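Local coordinates for protein NDP-rhamnosyltransferase (PDB 3TSA) that is an NDP-rhamnosyltransferase of the GT-B class, two-domain enzymes built from a pair of Rossmann-like folds, at residues W211-R215 with L282-E288; V251-A256 with N271-A275. All coordinates share one frame; numbering follows the deposited sequence.

Interactions 1 and 2 both belong to the half of the chain built on the parallel sheet that includes strands 219-224 and 251-256. Interaction 2 is the edge of that sheet: strand 272-274 pairs with 251-256 through main-chain hydrogen bonds, one flank covered by helix 236-246. Interaction 1 joins the loops 211-215 and 282-288 and relies on aromatic packing, a methyl group and a long ion pair. Each is partly buried, with an apolar part and a charged rim. Their centres lie about 12 Å apart, and they meet where Val254 CG1 packs 3.6 Å from Trp211 CH2, while Arg273 makes a cation-pi contact with Trp211.

Interaction 1: residues W211-R215 with L282-E288; sequences WGAAR and LFLRTCE
Thr286 presses its methyl group into the bend of 211-215, with CG2 3.5 Å from Gly212 O and 3.6 Å from Ala214 C. The first torsion (chi1 67°) sets CG2 anti to the carbonyl carbon and leaves OG1 for its own loop, where it donates to Phe283 O over 2.8 Å, in the carbonyl plane. The backbone N of Thr286 donates to that same oxygen, so two bonds hold the turn. A threonine suits the place because it offers a methyl to one segment and a hydroxyl to the other; Arg220 NH1 also bonds OG1.

Beside it, the six-membered ring of Trp211 meets Phe283 obliquely, planes 56° apart, with Trp211 CH2 3.6 Å above the centre of the phenyl ring. Gly212, lacking a side chain, lets its CA come 3.9 Å from Phe283 CB. Val254 of strand 251-256 also packs on Phe283.

At the outer end Arg215 CB lies 3.8 Å from Thr286 O, and the rest of the side chain bends at chi3 toward Glu288. NH1 and Glu288 OE2 form a long salt bridge of 3.6 Å; a water links NH1 to OE1, weakly on the glutamate side. With OE2 well off the guanidinium plane and no N-H aimed at it, the pair probably acts through charge alone, and Arg219 is the stronger partner of Glu288. The two loops are thus joined by van der Waals packing of a methyl and two rings, with charge attraction at the rim.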
ATOM      1  N   TRP A 211     -17.897  15.749   5.005  1.00 26.20           N
ATOM      2  CA  TRP A 211     -17.861  16.472   6.261  1.00 26.24           C
ATOM      3  C   TRP A 211     -16.447  16.692   6.813  1.00 27.89           C
ATOM      4  O   TRP A 211     -16.284  17.401   7.823  1.00 30.00           O
ATOM      5  CB  TRP A 211     -18.750  15.780   7.288  1.00 25.82           C
ATOM      6  CG  TRP A 211     -18.397  14.365   7.552  1.00 22.23           C
ATOM      7  CD1 TRP A 211     -19.002  13.267   7.047  1.00 21.74           C
ATOM      8  CD2 TRP A 211     -17.376  13.884   8.431  1.00 20.82           C
ATOM      9  NE1 TRP A 211     -18.445  12.118   7.552  1.00 23.67           N
ATOM     10  CE2 TRP A 211     -17.450  12.467   8.419  1.00 23.93           C
ATOM     11  CE3 TRP A 211     -16.453  14.503   9.266  1.00 22.47           C
ATOM     12  CZ2 TRP A 211     -16.578  11.658   9.157  1.00 23.85           C
ATOM     13  CZ3 TRP A 211     -15.570  13.690   9.985  1.00 22.44           C
ATOM     14  CH2 TRP A 211     -15.633  12.293   9.897  1.00 23.80           C
ATOM     15  N   GLY A 212     -15.443  16.106   6.145  1.00 25.48           N
ATOM     16  CA  GLY A 212     -14.047  16.120   6.616  1.00 26.43           C
ATOM     17  C   GLY A 212     -13.223  17.231   6.058  1.00 26.14           C
ATOM     18  O   GLY A 212     -12.013  17.316   6.376  1.00 27.11           O
ATOM     19  N   ALA A 213     -13.835  18.069   5.210  1.00 25.11           N
ATOM     20  CA  ALA A 213     -13.055  19.114   4.520  1.00 27.38           C
ATOM     21  C   ALA A 213     -12.811  20.326   5.415  1.00 26.92           C
ATOM     22  O   ALA A 213     -11.758  20.980   5.349  1.00 27.93           O
ATOM     23  CB  ALA A 213     -13.777  19.556   3.186  1.00 26.58           C
ATOM     24  N   ALA A 214     -13.803  20.625   6.267  1.00 25.20           N
ATOM     25  CA  ALA A 214     -13.759  21.864   7.021  1.00 26.14           C
ATOM     26  C   ALA A 214     -14.430  21.616   8.371  1.00 24.32           C
ATOM     27  O   ALA A 214     -15.312  20.760   8.499  1.00 22.66           O
ATOM     28  CB  ALA A 214     -14.537  22.937   6.260  1.00 25.57           C
ATOM     29  N   ARG A 215     -14.006  22.377   9.378  1.00 26.21           N
ATOM     30  CA  ARG A 215     -14.772  22.402  10.616  1.00 26.58           C
ATOM     31  C   ARG A 215     -16.089  23.216  10.466  1.00 25.94           C
ATOM     32  O   ARG A 215     -16.413  23.808   9.414  1.00 23.01           O
ATOM     33  CB  ARG A 215     -13.929  22.952  11.767  1.00 29.08           C
ATOM     34  CG  ARG A 215     -13.606  24.441  11.604  1.00 30.64           C
ATOM     35  CD  ARG A 215     -13.143  25.086  12.936  1.00 34.41           C
ATOM     36  NE  ARG A 215     -14.250  25.218  13.909  1.00 36.40           N
ATOM     37  CZ  ARG A 215     -14.097  25.650  15.181  1.00 37.01           C
ATOM     38  NH1 ARG A 215     -12.884  26.022  15.629  1.00 34.36           N
ATOM     39  NH2 ARG A 215     -15.155  25.736  16.011  1.00 26.98           N
ATOM     40  N   LEU A 282      -7.700  11.587   7.327  1.00 20.55           N
ATOM     41  CA  LEU A 282      -8.511  12.260   6.311  1.00 18.19           C
ATOM     42  C   LEU A 282      -9.336  13.427   6.878  1.00 20.06           C
ATOM     43  O   LEU A 282      -9.661  14.373   6.139  1.00 20.91           O
ATOM     44  CB  LEU A 282      -9.418  11.230   5.621  1.00 18.59           C
ATOM     45  CG  LEU A 282      -8.651  10.143   4.851  1.00 18.94           C
ATOM     46  CD1 LEU A 282      -9.584   9.099   4.222  1.00 19.21           C
ATOM     47  CD2 LEU A 282      -7.773  10.866   3.768  1.00 19.09           C
ATOM     48  N   PHE A 283      -9.632  13.423   8.175  1.00 16.27           N
ATOM     49  CA  PHE A 283     -10.494  14.473   8.745  1.00 16.38           C
ATOM     50  C   PHE A 283      -9.995  15.049  10.060  1.00 15.58           C
ATOM     51  O   PHE A 283     -10.554  16.017  10.599  1.00 15.39           O
ATOM     52  CB  PHE A 283     -11.902  13.933   8.966  1.00 16.56           C
ATOM     53  CG  PHE A 283     -11.976  12.843  10.018  1.00 14.90           C
ATOM     54  CD1 PHE A 283     -12.108  13.154  11.357  1.00 14.90           C
ATOM     55  CD2 PHE A 283     -11.971  11.515   9.638  1.00 15.39           C
ATOM     56  CE1 PHE A 283     -12.232  12.129  12.319  1.00 14.00           C
ATOM     57  CE2 PHE A 283     -12.054  10.504  10.560  1.00 15.41           C
ATOM     58  CZ  PHE A 283     -12.163  10.817  11.933  1.00 16.86           C
ATOM     59  N   LEU A 284      -8.949  14.461  10.618  1.00 17.14           N
ATOM     60  CA  LEU A 284      -8.553  14.890  11.928  1.00 17.15           C
ATOM     61  C   LEU A 284      -8.133  16.372  12.032  1.00 16.52           C
ATOM     62  O   LEU A 284      -8.293  17.001  13.097  1.00 15.79           O
ATOM     63  CB  LEU A 284      -7.502  13.928  12.495  1.00 17.34           C
ATOM     64  CG  LEU A 284      -7.472  13.816  14.002  1.00 17.91           C
ATOM     65  CD1 LEU A 284      -8.804  13.449  14.766  1.00 17.50           C
ATOM     66  CD2 LEU A 284      -6.362  12.847  14.407  1.00 17.52           C
ATOM     67  N   ARG A 285      -7.603  16.970  10.964  1.00 18.12           N
ATOM     68  CA  ARG A 285      -7.259  18.385  11.038  1.00 19.48           C
ATOM     69  C   ARG A 285      -8.452  19.306  11.377  1.00 19.62           C
ATOM     70  O   ARG A 285      -8.271  20.459  11.828  1.00 21.29           O
ATOM     71  CB  ARG A 285      -6.639  18.795   9.705  1.00 18.67           C
ATOM     72  CG  ARG A 285      -5.286  18.207   9.537  1.00 25.63           C
ATOM     73  CD  ARG A 285      -4.849  18.540   8.060  1.00 26.00           C
ATOM     74  NE  ARG A 285      -3.568  17.908   7.653  1.00 31.26           N
ATOM     75  CZ  ARG A 285      -3.400  16.621   7.297  1.00 34.68           C
ATOM     76  NH1 ARG A 285      -4.405  15.750   7.311  1.00 26.30           N
ATOM     77  NH2 ARG A 285      -2.171  16.156   6.953  1.00 33.28           N
ATOM     78  N   THR A 286      -9.673  18.829  11.166  1.00 18.46           N
ATOM     79  CA  THR A 286     -10.822  19.641  11.507  1.00 17.46           C
ATOM     80  C   THR A 286     -11.276  19.398  12.948  1.00 17.83           C
ATOM     81  O   THR A 286     -12.373  19.871  13.331  1.00 20.67           O
ATOM     82  CB  THR A 286     -12.061  19.285  10.666  1.00 18.21           C
ATOM     83  OG1 THR A 286     -12.505  17.971  10.994  1.00 16.57           O
ATOM     84  CG2 THR A 286     -11.720  19.332   9.165  1.00 19.10           C
ATOM     85  N   CYS A 287     -10.488  18.679  13.730  1.00 16.07           N
ATOM     86  CA  CYS A 287     -10.929  18.367  15.151  1.00 14.86           C
ATOM     87  C   CYS A 287     -10.096  19.130  16.141  1.00 15.62           C
ATOM     88  O   CYS A 287      -8.867  19.377  15.872  1.00 15.65           O
ATOM     89  CB  CYS A 287     -10.725  16.900  15.433  1.00 15.19           C
ATOM     90  SG  CYS A 287     -11.837  15.833  14.454  1.00 18.25           S
ATOM     91  N   GLU A 288     -10.689  19.500  17.305  1.00 12.51           N
ATOM     92  CA  GLU A 288      -9.864  20.272  18.239  1.00 13.43           C
ATOM     93  C   GLU A 288      -9.322  19.365  19.378  1.00 13.66           C
ATOM     94  O   GLU A 288      -8.521  19.830  20.171  1.00 15.01           O
ATOM     95  CB  GLU A 288     -10.738  21.368  18.910  1.00 13.55           C
ATOM     96  CG  GLU A 288     -11.019  22.516  17.930  1.00 15.04           C
ATOM     97  CD  GLU A 288     -11.847  23.566  18.633  1.00 20.98           C
ATOM     98  OE1 GLU A 288     -11.312  24.206  19.547  1.00 19.34           O
ATOM     99  OE2 GLU A 288     -13.032  23.665  18.358  1.00 18.59           O
TER
HETATM  100  O   HOH W   1     -12.099  26.900  18.423  1.00 28.55           O

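Interaction 2: residues V251-A256 with N271-A275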
ATOM      1  N   VAL A 251     -20.206  20.767  21.738  1.00 14.72           N
ATOM      2  CA  VAL A 251     -19.402  19.686  21.142  1.00 15.08           C
ATOM      3  C   VAL A 251     -20.142  18.909  20.079  1.00 16.60           C
ATOM      4  O   VAL A 251     -21.371  18.638  20.213  1.00 16.85           O
ATOM      5  CB  VAL A 251     -18.831  18.672  22.255  1.00 15.32           C
ATOM      6  CG1 VAL A 251     -18.319  17.349  21.594  1.00 14.94           C
ATOM      7  CG2 VAL A 251     -17.793  19.344  23.119  1.00 14.12           C
ATOM      8  N   GLU A 252     -19.439  18.611  18.984  1.00 16.60           N
ATOM      9  CA  GLU A 252     -19.855  17.625  18.029  1.00 18.30           C
ATOM     10  C   GLU A 252     -18.866  16.461  18.166  1.00 18.02           C
ATOM     11  O   GLU A 252     -17.727  16.662  17.935  1.00 17.27           O
ATOM     12  CB  GLU A 252     -19.666  18.221  16.618  1.00 20.55           C
ATOM     13  CG  GLU A 252     -20.091  17.255  15.586  1.00 24.89           C
ATOM     14  CD  GLU A 252     -20.076  17.891  14.210  1.00 35.64           C
ATOM     15  OE1 GLU A 252     -20.899  18.861  14.004  1.00 31.57           O
ATOM     16  OE2 GLU A 252     -19.255  17.421  13.376  1.00 32.00           O
ATOM     17  N   ALA A 253     -19.349  15.267  18.461  1.00 18.48           N
ATOM     18  CA  ALA A 253     -18.496  14.055  18.658  1.00 19.38           C
ATOM     19  C   ALA A 253     -18.374  13.271  17.366  1.00 19.42           C
ATOM     20  O   ALA A 253     -19.393  12.953  16.759  1.00 20.82           O
ATOM     21  CB  ALA A 253     -19.104  13.173  19.775  1.00 19.86           C
ATOM     22  N   VAL A 254     -17.164  13.047  16.831  1.00 18.62           N
ATOM     23  CA  VAL A 254     -17.035  12.180  15.645  1.00 16.87           C
ATOM     24  C   VAL A 254     -16.511  10.870  16.172  1.00 17.11           C
ATOM     25  O   VAL A 254     -15.432  10.847  16.757  1.00 15.10           O
ATOM     26  CB  VAL A 254     -16.058  12.756  14.533  1.00 18.26           C
ATOM     27  CG1 VAL A 254     -15.785  11.733  13.415  1.00 19.01           C
ATOM     28  CG2 VAL A 254     -16.604  14.058  13.938  1.00 18.65           C
ATOM     29  N   ILE A 255     -17.276   9.791  16.001  1.00 16.27           N
ATOM     30  CA  ILE A 255     -16.925   8.522  16.697  1.00 16.46           C
ATOM     31  C   ILE A 255     -16.368   7.550  15.680  1.00 18.22           C
ATOM     32  O   ILE A 255     -17.043   7.165  14.689  1.00 16.81           O
ATOM     33  CB  ILE A 255     -18.136   7.896  17.438  1.00 16.63           C
ATOM     34  CG1 ILE A 255     -18.614   8.795  18.560  1.00 17.82           C
ATOM     35  CG2 ILE A 255     -17.725   6.625  18.133  1.00 15.94           C
ATOM     36  CD1 ILE A 255     -20.096   8.593  18.906  1.00 21.51           C
ATOM     37  N   ALA A 256     -15.092   7.187  15.895  1.00 16.97           N
ATOM     38  CA  ALA A 256     -14.335   6.327  14.973  1.00 18.60           C
ATOM     39  C   ALA A 256     -13.982   5.004  15.689  1.00 20.18           C
ATOM     40  O   ALA A 256     -12.993   4.960  16.450  1.00 21.46           O
ATOM     41  CB  ALA A 256     -13.056   7.057  14.458  1.00 19.15           C
ATOM     42  N   ASN A 271     -25.788  15.230  18.399  1.00 28.76           N
ATOM     43  CA  ASN A 271     -24.422  15.858  18.252  1.00 26.54           C
ATOM     44  C   ASN A 271     -23.276  14.808  18.170  1.00 27.04           C
ATOM     45  O   ASN A 271     -22.132  15.113  18.521  1.00 26.44           O
ATOM     46  CB  ASN A 271     -24.103  16.896  19.338  1.00 25.49           C
ATOM     47  CG  ASN A 271     -24.120  16.334  20.762  1.00 25.85           C
ATOM     48  OD1 ASN A 271     -24.833  15.364  21.060  1.00 26.85           O
ATOM     49  ND2 ASN A 271     -23.284  16.929  21.657  1.00 25.51           N
ATOM     50  N   ALA A 272     -23.618  13.605  17.716  1.00 26.99           N
ATOM     51  CA  ALA A 272     -22.659  12.556  17.435  1.00 25.12           C
ATOM     52  C   ALA A 272     -22.743  12.074  16.002  1.00 26.78           C
ATOM     53  O   ALA A 272     -23.834  11.999  15.446  1.00 26.98           O
ATOM     54  CB  ALA A 272     -22.830  11.372  18.430  1.00 25.48           C
ATOM     55  N   ARG A 273     -21.612  11.719  15.399  1.00 23.78           N
ATOM     56  CA  ARG A 273     -21.612  11.074  14.106  1.00 25.78           C
ATOM     57  C   ARG A 273     -20.757   9.819  14.203  1.00 26.71           C
ATOM     58  O   ARG A 273     -19.697   9.887  14.802  1.00 25.77           O
ATOM     59  CB  ARG A 273     -20.964  11.975  13.114  1.00 26.36           C
ATOM     60  CG  ARG A 273     -20.659  11.259  11.772  1.00 30.80           C
ATOM     61  CD  ARG A 273     -19.859  12.154  10.850  1.00 32.53           C
ATOM     62  NE  ARG A 273     -20.702  13.243  10.431  1.00 35.67           N
ATOM     63  CZ  ARG A 273     -21.569  13.171   9.410  1.00 36.69           C
ATOM     64  NH1 ARG A 273     -21.686  12.058   8.683  1.00 29.73           N
ATOM     65  NH2 ARG A 273     -22.315  14.234   9.113  1.00 38.84           N
ATOM     66  N   ILE A 274     -21.244   8.691  13.668  1.00 27.34           N
ATOM     67  CA  ILE A 274     -20.471   7.464  13.559  1.00 27.91           C
ATOM     68  C   ILE A 274     -19.721   7.496  12.246  1.00 27.61           C
ATOM     69  O   ILE A 274     -20.346   7.542  11.181  1.00 29.02           O
ATOM     70  CB  ILE A 274     -21.342   6.160  13.704  1.00 29.03           C
ATOM     71  CG1 ILE A 274     -22.186   6.151  15.034  1.00 31.16           C
ATOM     72  CG2 ILE A 274     -20.414   4.938  13.578  1.00 26.73           C
ATOM     73  CD1 ILE A 274     -23.254   4.965  15.213  1.00 30.24           C
ATOM     74  N   ALA A 275     -18.386   7.554  12.292  1.00 25.32           N
ATOM     75  CA  ALA A 275     -17.572   7.613  11.046  1.00 25.28           C
ATOM     76  C   ALA A 275     -17.540   6.238  10.398  1.00 25.87           C
ATOM     77  O   ALA A 275     -17.343   5.210  11.074  1.00 26.78           O
ATOM     78  CB  ALA A 275     -16.136   8.144  11.299  1.00 24.38           C
TER
HETATM   79  O   HOH W   2     -20.076  15.250  11.936  1.00 35.70           O
HETATM   80  O   HOH W   3     -17.166   4.497  13.879  1.00 23.11           O
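Ala253 and Ile255 supply the main-chain groups that bind strand 272-274 to 251-256 as parallel neighbours in the Rossmann-like sheet, with strand 272-274 at its edge. Ala253 N donates to Asn271 O at 2.8 Å and Ala253 O accepts from Arg273 N; Ile255 repeats the pattern, its N giving to Arg273 O at 2.7 Å and its O receiving Ala275 N. Both main-chain polar groups of each of these two residues are thus satisfied by segment 271-275, whereas Glu252 and Val254 turn theirs to strand 219-224.

Asparagine suits the start of the edge strand because its amide extends the pairing. With CG set between the backbone N and carbonyl carbon (chi1 60°), Asn271 ND2 reaches Val251 O at 2.9 Å. The acceptor lies near the amide plane, though the donor is tilted 35° from the carbonyl plane. Thr246 O takes a second bond from ND2.

Small and branched apolar residues fill one face: Ala272 CB lies 3.9 Å from Ile255 CD1, and helix 236-246 packs on both side chains. On the face bearing Val254 and Arg273, the Val254 methyl CG1 meets Ala275 CB at 4.2 Å. Farther out, Glu252 OE2, salt-bridged to Arg220, and Arg273 NE are joined through a water, which gives a proton to OE2 at 2.7 Å and accepts from NE at 2.6 Å, at the edge of the guanidinium and in its plane.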